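Local coordinates for protein polymerase X (Deinococcus radiodurans, PDB 2W9M) that probably extends DNA by adding deoxyribonucleotides from their triphosphates, as a family X polymerase that also carries a zinc-binding PHP region, at residues L96-G101 and D119-L124; Q264-T269 and L294-R299; H448-V453 and R558-R563. All blocks are in the same frame, centred on the assembly; numbering follows the deposited sequence.

Contact 1 (L96-G101 and D119-L124); sequences LLDLLG and DSLERL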
# COMPACT_ATOMS: atom_id res chain seq x y z
N LEU A 96 -10.68 -0.99 1.78
CA LEU A 96 -12.13 -0.95 1.88
C LEU A 96 -12.75 -1.82 0.80
O LEU A 96 -13.74 -2.52 1.05
CB LEU A 96 -12.64 0.48 1.76
CG LEU A 96 -14.15 0.64 1.97
CD1 LEU A 96 -14.46 0.69 3.45
CD2 LEU A 96 -14.65 1.90 1.28
N LEU A 97 -12.18 -1.77 -0.40
CA LEU A 97 -12.63 -2.63 -1.50
C LEU A 97 -12.52 -4.10 -1.11
O LEU A 97 -13.32 -4.92 -1.55
CB LEU A 97 -11.80 -2.36 -2.76
CG LEU A 97 -11.91 -0.95 -3.35
CD1 LEU A 97 -11.07 -0.83 -4.61
CD2 LEU A 97 -13.37 -0.61 -3.62
N ASP A 98 -11.53 -4.41 -0.28
CA ASP A 98 -11.33 -5.76 0.23
C ASP A 98 -12.41 -6.17 1.22
O ASP A 98 -13.01 -7.24 1.09
CB ASP A 98 -9.96 -5.89 0.87
CG ASP A 98 -8.85 -6.09 -0.14
OD1 ASP A 98 -9.16 -6.46 -1.30
OD2 ASP A 98 -7.67 -5.90 0.22
N LEU A 99 -12.64 -5.32 2.22
CA LEU A 99 -13.66 -5.58 3.24
C LEU A 99 -15.03 -5.78 2.61
O LEU A 99 -15.85 -6.55 3.11
CB LEU A 99 -13.71 -4.45 4.26
CG LEU A 99 -12.45 -4.20 5.10
CD1 LEU A 99 -12.74 -3.19 6.20
CD2 LEU A 99 -11.93 -5.51 5.68
N LEU A 100 -15.28 -5.08 1.51
CA LEU A 100 -16.55 -5.19 0.79
C LEU A 100 -16.71 -6.55 0.13
O LEU A 100 -17.76 -6.87 -0.42
CB LEU A 100 -16.68 -4.08 -0.26
CG LEU A 100 -16.87 -2.66 0.27
CD1 LEU A 100 -16.70 -1.66 -0.86
CD2 LEU A 100 -18.23 -2.51 0.90
N GLY A 101 -15.65 -7.36 0.18
CA GLY A 101 -15.68 -8.69 -0.39
C GLY A 101 -15.75 -9.78 0.66
O GLY A 101 -15.81 -10.97 0.34
N ASP A 119 -8.71 -1.45 8.61
CA ASP A 119 -8.77 -0.94 7.25
C ASP A 119 -8.30 -1.93 6.18
O ASP A 119 -8.22 -1.57 5.01
CB ASP A 119 -7.92 0.33 7.14
CG ASP A 119 -6.43 0.05 7.27
OD1 ASP A 119 -6.06 -0.95 7.94
OD2 ASP A 119 -5.62 0.82 6.70
N SER A 120 -7.99 -3.16 6.57
CA SER A 120 -7.55 -4.16 5.59
C SER A 120 -7.84 -5.58 6.03
O SER A 120 -8.08 -5.85 7.20
CB SER A 120 -6.07 -3.99 5.27
OG SER A 120 -5.25 -4.30 6.39
N LEU A 121 -7.81 -6.50 5.07
CA LEU A 121 -8.01 -7.91 5.35
C LEU A 121 -7.04 -8.41 6.42
O LEU A 121 -7.44 -9.10 7.36
CB LEU A 121 -7.82 -8.73 4.07
CG LEU A 121 -9.13 -9.17 3.41
CD1 LEU A 121 -10.26 -8.21 3.76
CD2 LEU A 121 -8.95 -9.31 1.91
N GLU A 122 -5.78 -8.04 6.28
CA GLU A 122 -4.76 -8.46 7.23
C GLU A 122 -5.01 -7.91 8.63
O GLU A 122 -4.88 -8.62 9.62
CB GLU A 122 -3.37 -8.04 6.73
CG GLU A 122 -2.29 -8.09 7.79
CD GLU A 122 -2.19 -9.45 8.46
OE1 GLU A 122 -1.70 -9.50 9.61
OE2 GLU A 122 -2.61 -10.46 7.85
N ARG A 123 -5.37 -6.63 8.70
CA ARG A 123 -5.66 -5.97 9.97
C ARG A 123 -6.95 -6.51 10.61
O ARG A 123 -7.08 -6.54 11.83
CB ARG A 123 -5.73 -4.46 9.78
CG ARG A 123 -6.16 -3.67 11.00
CD ARG A 123 -5.03 -3.54 12.01
NE ARG A 123 -5.45 -2.75 13.17
CZ ARG A 123 -5.97 -3.26 14.28
NH1 ARG A 123 -6.15 -4.57 14.40
NH2 ARG A 123 -6.32 -2.46 15.27
N LEU A 124 -7.89 -6.93 9.77
CA LEU A 124 -9.11 -7.57 10.24
C LEU A 124 -8.76 -8.93 10.84
O LEU A 124 -9.29 -9.31 11.88
CB LEU A 124 -10.09 -7.78 9.08
CG LEU A 124 -11.60 -7.66 9.33
CD1 LEU A 124 -12.37 -8.31 8.18
CD2 LEU A 124 -12.02 -8.27 10.65

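Contact 2 (Q264-T269 and L294-R299); sequences QARGFT and LDLPFR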
# COMPACT_ATOMS: atom_id res chain seq x y z
N GLN A 264 30.26 -23.16 -7.37
CA GLN A 264 30.77 -24.23 -8.23
C GLN A 264 31.93 -23.76 -9.11
O GLN A 264 32.86 -24.52 -9.36
CB GLN A 264 29.64 -24.79 -9.09
CG GLN A 264 28.84 -25.88 -8.42
CD GLN A 264 27.40 -25.90 -8.89
OE1 GLN A 264 26.87 -24.89 -9.35
NE2 GLN A 264 26.75 -27.05 -8.76
N ALA A 265 31.85 -22.52 -9.58
CA ALA A 265 32.89 -21.96 -10.43
C ALA A 265 34.21 -21.84 -9.69
O ALA A 265 35.23 -21.51 -10.28
CB ALA A 265 32.45 -20.60 -10.97
N ARG A 266 34.18 -22.11 -8.39
CA ARG A 266 35.36 -21.94 -7.55
C ARG A 266 35.73 -23.20 -6.78
O ARG A 266 36.59 -23.17 -5.90
CB ARG A 266 35.16 -20.77 -6.60
CG ARG A 266 34.99 -19.45 -7.32
CD ARG A 266 34.24 -18.45 -6.48
NE ARG A 266 33.72 -17.36 -7.30
CZ ARG A 266 34.23 -16.14 -7.33
NH1 ARG A 266 35.27 -15.84 -6.57
NH2 ARG A 266 33.69 -15.21 -8.11
N GLY A 267 35.06 -24.30 -7.10
CA GLY A 267 35.41 -25.60 -6.54
C GLY A 267 34.61 -25.99 -5.32
O GLY A 267 34.82 -27.06 -4.75
N PHE A 268 33.69 -25.12 -4.91
CA PHE A 268 32.84 -25.41 -3.77
C PHE A 268 31.51 -25.99 -4.21
O PHE A 268 31.11 -25.84 -5.37
CB PHE A 268 32.57 -24.14 -2.96
CG PHE A 268 33.81 -23.43 -2.51
CD1 PHE A 268 34.40 -22.46 -3.31
CD2 PHE A 268 34.39 -23.72 -1.28
CE1 PHE A 268 35.54 -21.80 -2.90
CE2 PHE A 268 35.53 -23.06 -0.86
CZ PHE A 268 36.11 -22.10 -1.68
N THR A 269 30.82 -26.64 -3.29
CA THR A 269 29.43 -27.04 -3.50
C THR A 269 28.57 -26.41 -2.40
O THR A 269 28.73 -26.73 -1.23
CB THR A 269 29.26 -28.57 -3.50
OG1 THR A 269 29.85 -29.11 -4.69
CG2 THR A 269 27.79 -28.95 -3.47
N LEU A 294 34.15 -17.51 -0.46
CA LEU A 294 34.13 -17.51 -1.92
C LEU A 294 34.86 -16.28 -2.45
O LEU A 294 34.84 -16.01 -3.65
CB LEU A 294 32.69 -17.54 -2.44
CG LEU A 294 31.75 -18.62 -1.90
CD1 LEU A 294 30.43 -18.61 -2.65
CD2 LEU A 294 32.38 -20.00 -1.96
N ASP A 295 35.50 -15.54 -1.55
CA ASP A 295 36.15 -14.27 -1.89
C ASP A 295 35.22 -13.35 -2.69
O ASP A 295 35.60 -12.81 -3.73
CB ASP A 295 37.46 -14.51 -2.65
CG ASP A 295 38.66 -14.56 -1.72
OD1 ASP A 295 38.53 -14.14 -0.55
OD2 ASP A 295 39.74 -15.01 -2.17
N LEU A 296 34.00 -13.18 -2.18
CA LEU A 296 33.00 -12.34 -2.81
C LEU A 296 32.63 -11.17 -1.91
O LEU A 296 32.67 -11.29 -0.68
CB LEU A 296 31.74 -13.15 -3.13
CG LEU A 296 31.58 -13.69 -4.55
CD1 LEU A 296 32.92 -13.84 -5.25
CD2 LEU A 296 30.81 -15.01 -4.55
N PRO A 297 32.29 -10.03 -2.51
CA PRO A 297 31.77 -8.87 -1.76
C PRO A 297 30.38 -9.17 -1.23
O PRO A 297 29.57 -9.75 -1.94
CB PRO A 297 31.69 -7.78 -2.83
CG PRO A 297 31.58 -8.55 -4.13
CD PRO A 297 32.52 -9.70 -3.93
N PHE A 298 30.11 -8.79 0.02
CA PHE A 298 28.80 -9.05 0.61
C PHE A 298 27.73 -8.31 -0.17
O PHE A 298 27.86 -7.12 -0.44
CB PHE A 298 28.77 -8.62 2.08
CG PHE A 298 27.51 -9.02 2.79
CD1 PHE A 298 27.46 -10.21 3.50
CD2 PHE A 298 26.39 -8.22 2.76
CE1 PHE A 298 26.30 -10.60 4.16
CE2 PHE A 298 25.23 -8.60 3.42
CZ PHE A 298 25.19 -9.79 4.12
N ARG A 299 26.67 -9.03 -0.53
CA ARG A 299 25.57 -8.46 -1.30
C ARG A 299 24.30 -8.42 -0.44
O ARG A 299 23.69 -9.45 -0.17
CB ARG A 299 25.33 -9.28 -2.57
CG ARG A 299 24.21 -8.77 -3.47
CD ARG A 299 24.22 -9.52 -4.80
NE ARG A 299 23.13 -9.12 -5.69
CZ ARG A 299 22.91 -9.63 -6.90
NH1 ARG A 299 23.72 -10.57 -7.37
NH2 ARG A 299 21.90 -9.20 -7.63

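Contact 3 (H448-V453 and R558-R563); sequences HPLVTV and RQRAAR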
# COMPACT_ATOMS: atom_id res chain seq x y z
N HIS A 448 1.81 21.74 -13.36
CA HIS A 448 1.12 22.86 -12.71
C HIS A 448 2.10 23.58 -11.80
O HIS A 448 2.98 22.96 -11.20
CB HIS A 448 -0.08 22.33 -11.92
CG HIS A 448 -1.02 23.40 -11.45
ND1 HIS A 448 -0.74 24.23 -10.38
CD2 HIS A 448 -2.26 23.75 -11.89
CE1 HIS A 448 -1.76 25.05 -10.19
NE2 HIS A 448 -2.69 24.79 -11.09
N PRO A 449 1.98 24.91 -11.70
CA PRO A 449 2.89 25.72 -10.87
C PRO A 449 2.78 25.41 -9.37
O PRO A 449 3.76 25.60 -8.65
CB PRO A 449 2.43 27.16 -11.14
CG PRO A 449 1.68 27.10 -12.42
CD PRO A 449 1.05 25.75 -12.49
N LEU A 450 1.62 24.95 -8.91
CA LEU A 450 1.39 24.78 -7.48
C LEU A 450 1.51 23.34 -6.98
O LEU A 450 1.58 23.09 -5.78
CB LEU A 450 0.02 25.36 -7.10
CG LEU A 450 -0.14 26.88 -7.25
CD1 LEU A 450 -1.47 27.34 -6.67
CD2 LEU A 450 1.01 27.60 -6.58
N VAL A 451 1.56 22.38 -7.90
CA VAL A 451 1.65 20.97 -7.54
C VAL A 451 2.98 20.65 -6.88
O VAL A 451 4.02 21.07 -7.37
CB VAL A 451 1.51 20.08 -8.79
CG1 VAL A 451 1.75 18.62 -8.43
CG2 VAL A 451 0.13 20.25 -9.40
N THR A 452 2.95 19.91 -5.78
CA THR A 452 4.19 19.52 -5.13
C THR A 452 4.52 18.03 -5.23
O THR A 452 5.68 17.67 -5.41
CB THR A 452 4.26 20.02 -3.66
OG1 THR A 452 4.85 19.00 -2.84
CG2 THR A 452 2.89 20.32 -3.15
N VAL A 453 3.50 17.18 -5.14
CA VAL A 453 3.71 15.73 -5.22
C VAL A 453 2.74 15.05 -6.18
O VAL A 453 1.55 15.37 -6.20
CB VAL A 453 3.57 15.06 -3.84
CG1 VAL A 453 3.97 13.59 -3.91
CG2 VAL A 453 4.41 15.78 -2.81
N ARG A 558 10.69 26.99 -2.30
CA ARG A 558 11.80 27.02 -3.24
C ARG A 558 11.37 26.32 -4.53
O ARG A 558 11.65 26.79 -5.63
CB ARG A 558 13.02 26.33 -2.62
CG ARG A 558 14.36 26.94 -3.00
CD ARG A 558 14.49 27.10 -4.51
NE ARG A 558 15.87 27.21 -4.95
CZ ARG A 558 16.25 27.28 -6.23
NH1 ARG A 558 15.34 27.26 -7.19
NH2 ARG A 558 17.53 27.37 -6.54
N GLN A 559 10.70 25.18 -4.37
CA GLN A 559 10.17 24.42 -5.50
C GLN A 559 9.27 25.28 -6.39
O GLN A 559 9.34 25.20 -7.61
CB GLN A 559 9.40 23.20 -4.99
CG GLN A 559 8.73 22.37 -6.07
CD GLN A 559 7.75 21.35 -5.49
OE1 GLN A 559 6.82 21.71 -4.77
NE2 GLN A 559 7.96 20.08 -5.81
N ARG A 560 8.41 26.08 -5.76
CA ARG A 560 7.48 26.92 -6.51
C ARG A 560 8.17 28.16 -7.08
O ARG A 560 7.74 28.69 -8.11
CB ARG A 560 6.29 27.33 -5.64
CG ARG A 560 5.41 26.16 -5.24
CD ARG A 560 4.26 26.59 -4.33
NE ARG A 560 3.38 25.47 -4.02
CZ ARG A 560 2.18 25.58 -3.46
NH1 ARG A 560 1.71 26.79 -3.15
NH2 ARG A 560 1.45 24.50 -3.22
N ALA A 561 9.23 28.60 -6.41
CA ALA A 561 10.00 29.76 -6.86
C ALA A 561 10.84 29.41 -8.08
O ALA A 561 11.12 30.26 -8.92
CB ALA A 561 10.89 30.27 -5.74
N ALA A 562 11.22 28.14 -8.19
CA ALA A 562 12.08 27.69 -9.28
C ALA A 562 11.37 27.61 -10.63
O ALA A 562 12.01 27.37 -11.65
CB ALA A 562 12.71 26.35 -8.93
N ARG A 563 10.06 27.82 -10.64
CA ARG A 563 9.32 27.78 -11.90
C ARG A 563 8.64 29.10 -12.26
O ARG A 563 8.73 30.08 -11.52
CB ARG A 563 8.32 26.60 -11.92
CG ARG A 563 7.68 26.23 -10.58
CD ARG A 563 7.39 24.72 -10.50
NE ARG A 563 6.32 24.43 -9.55
CZ ARG A 563 6.03 23.22 -9.07
NH1 ARG A 563 6.73 22.15 -9.42
NH2 ARG A 563 5.02 23.08 -8.22

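Contact 1 (L96-G101 and D119-L124)
Asp-98 and Leu-99, near the end of helix 94-99, pack against the first turn of helix 121-130 through Leu-121 and Leu-124. No hydrogen bond crosses between the two segments, and the contact is apolar in the main, made by leucine methyls and the side of Asp-98. Asp-98 takes part from CB to one carboxylate oxygen. Asp-98 CB lies 3.7 Å from both Leu-121 CD2 and Leu-121 CD1, wedged against the two branches of the isopropyl group. One bond further on, Asp-98 CG is 3.8 Å from Leu-121 CD2, and Asp-98 OD2 remains beside that same methyl at 4.0 Å. The two side chains cross at about a right angle. The other carboxylate oxygen, OD1, turns to a salt bridge with Arg-464 of the C-terminal, zinc-binding part of the chain, which would help hold the carboxylate in place. Leu-99 completes the interface with a single branch. With CG anti to the carbonyl carbon (chi1 -62°), Leu-99 CD2 reaches across to a point 3.7 Å from Leu-121 CD1 and 3.8 Å from Leu-124 CD1. The Leu-99 and Leu-121 side chains run antiparallel, overlapping at their ends. Ser-120 is the N-cap of the facing helix, Ser-120 OG accepting from Arg-123 N at 3.3 Å. Helix 107-115 closes over the neighbouring side, where Ile-110 and Trp-114 touch Leu-96 and Trp-114 also touches Asp-119. The side chain of Asp-119 comes within about 5 Å of that of His-518, a zinc ligand, so the contact sits beside the metal site. Helices 94-99 and 107-115 with the turn between them match a helix-hairpin-helix motif, against whose first helix the contact packs helix 121-130 of the same domain.

Contact 2 (Q264-T269 and L294-R299)
In the polymerase beta-type thumb, Arg-266 and Phe-268 meet Leu-294 and Leu-296 where two helices, 253-264 and 287-293, come to an end. Each helix closes in a Schellman motif with a positive-phi residue at C-prime: Gly-267 in the first and Asp-295 in the second. Phe-268 receives Leu-294 over one face of its ring, with CD2 of the leucine 3.8 Å from the ring centroid and 24° off the normal, a CH-pi contact. The Leu-294 CD2 methyl is displaced toward the rim and comes closest to Phe-268 CD1, at 3.5 Å. Arg-266 lies next to this pair, its CB at the edge of the Phe-268 ring. Its chain runs extended from CG to NE and carries the guanidinium across to Leu-296, whose CD1 lies over one face, 3.3 Å from Arg-266 NH2. Arg-266 NH1 also comes within 3.0 Å of Leu-294 O. Ala-263 touches both Phe-268 and Leu-294, and Phe-291 packs on Leu-296. The phenylalanine-leucine pair is buried, with the exposed arginine along its border. The first helix end runs on into strand 269-271 and the second into a loop, consistent with the helical and antiparallel-strand architecture of the polymerase beta-type thumb.

Contact 3 (H448-V453 and R558-R563)
Arg-563 grips Pro-449 O side-on, Arg-563 NE donating at 3.0 Å and Arg-563 NH2 at 2.9 Å, so two bonds converge on one oxygen. Both nitrogens approach from the same face of the carbonyl plane, above it, while the oxygen lies close to the plane of the guanidinium. Arg-563 NH2 is also modelled 2.4 Å from Val-451 O, a bond whose length is doubtful. The Arg-563 guanidinium is sandwiched: His-448 O lies 3.6 Å above one face and Gln-559 CG 3.8 Å above the opposite one, both displaced toward its rim. Replacing this arginine with a leucine would probably leave Pro-449 O without either of its guanidinium donors and Asn-482 O without the bond it receives from NH1. Three residues earlier, on the helix, Arg-560 crosses Leu-450, whose CD2 lies 3.5 Å above the plane of the Arg-560 guanidinium. The two segments join the end of helix 549-561 to the loop leading into strand 453-454, within the seven-stranded parallel sheet, consistent with the distorted (beta/alpha)7 barrel of PHP domains. The loop enters that strand at its N-terminal end, and the zinc ligand His-456 follows just past the other end. Gln-559, with CG anti to the backbone N (chi1 176°) and the chain extended beyond, lays Gln-559 OE1 3.3 Å from Thr-452 CB; its NE2 makes a weak bond to Thr-452 O and a stronger one to Gly-483 O. Farther out, His-448 steadies the loop, His-448 ND1 accepting in the ring plane from Leu-450 N at 2.9 Å and NE2 hydrogen-bonded to Asp-414.

How the contacts relate
From the N terminus, contact 1 comes first, closing a loop of 17 residues that contains helix 107-115 and joining two helices of the helix-hairpin-helix region. Contact 2 follows within the same polymerase X range and closes 24 residues of the thumb, including most of the three-stranded antiparallel sheet and helix 287-293. Contact 3 spans 104 residues and ties the chain's last helix to the parallel sheet of the PHP region. The three are in series, neither nested nor crossed, and their centres are 36 to 50 Å apart. The loop closed by contact 3 also supplies residues that reach contact 1, where the zinc-binding and helix-hairpin-helix regions meet.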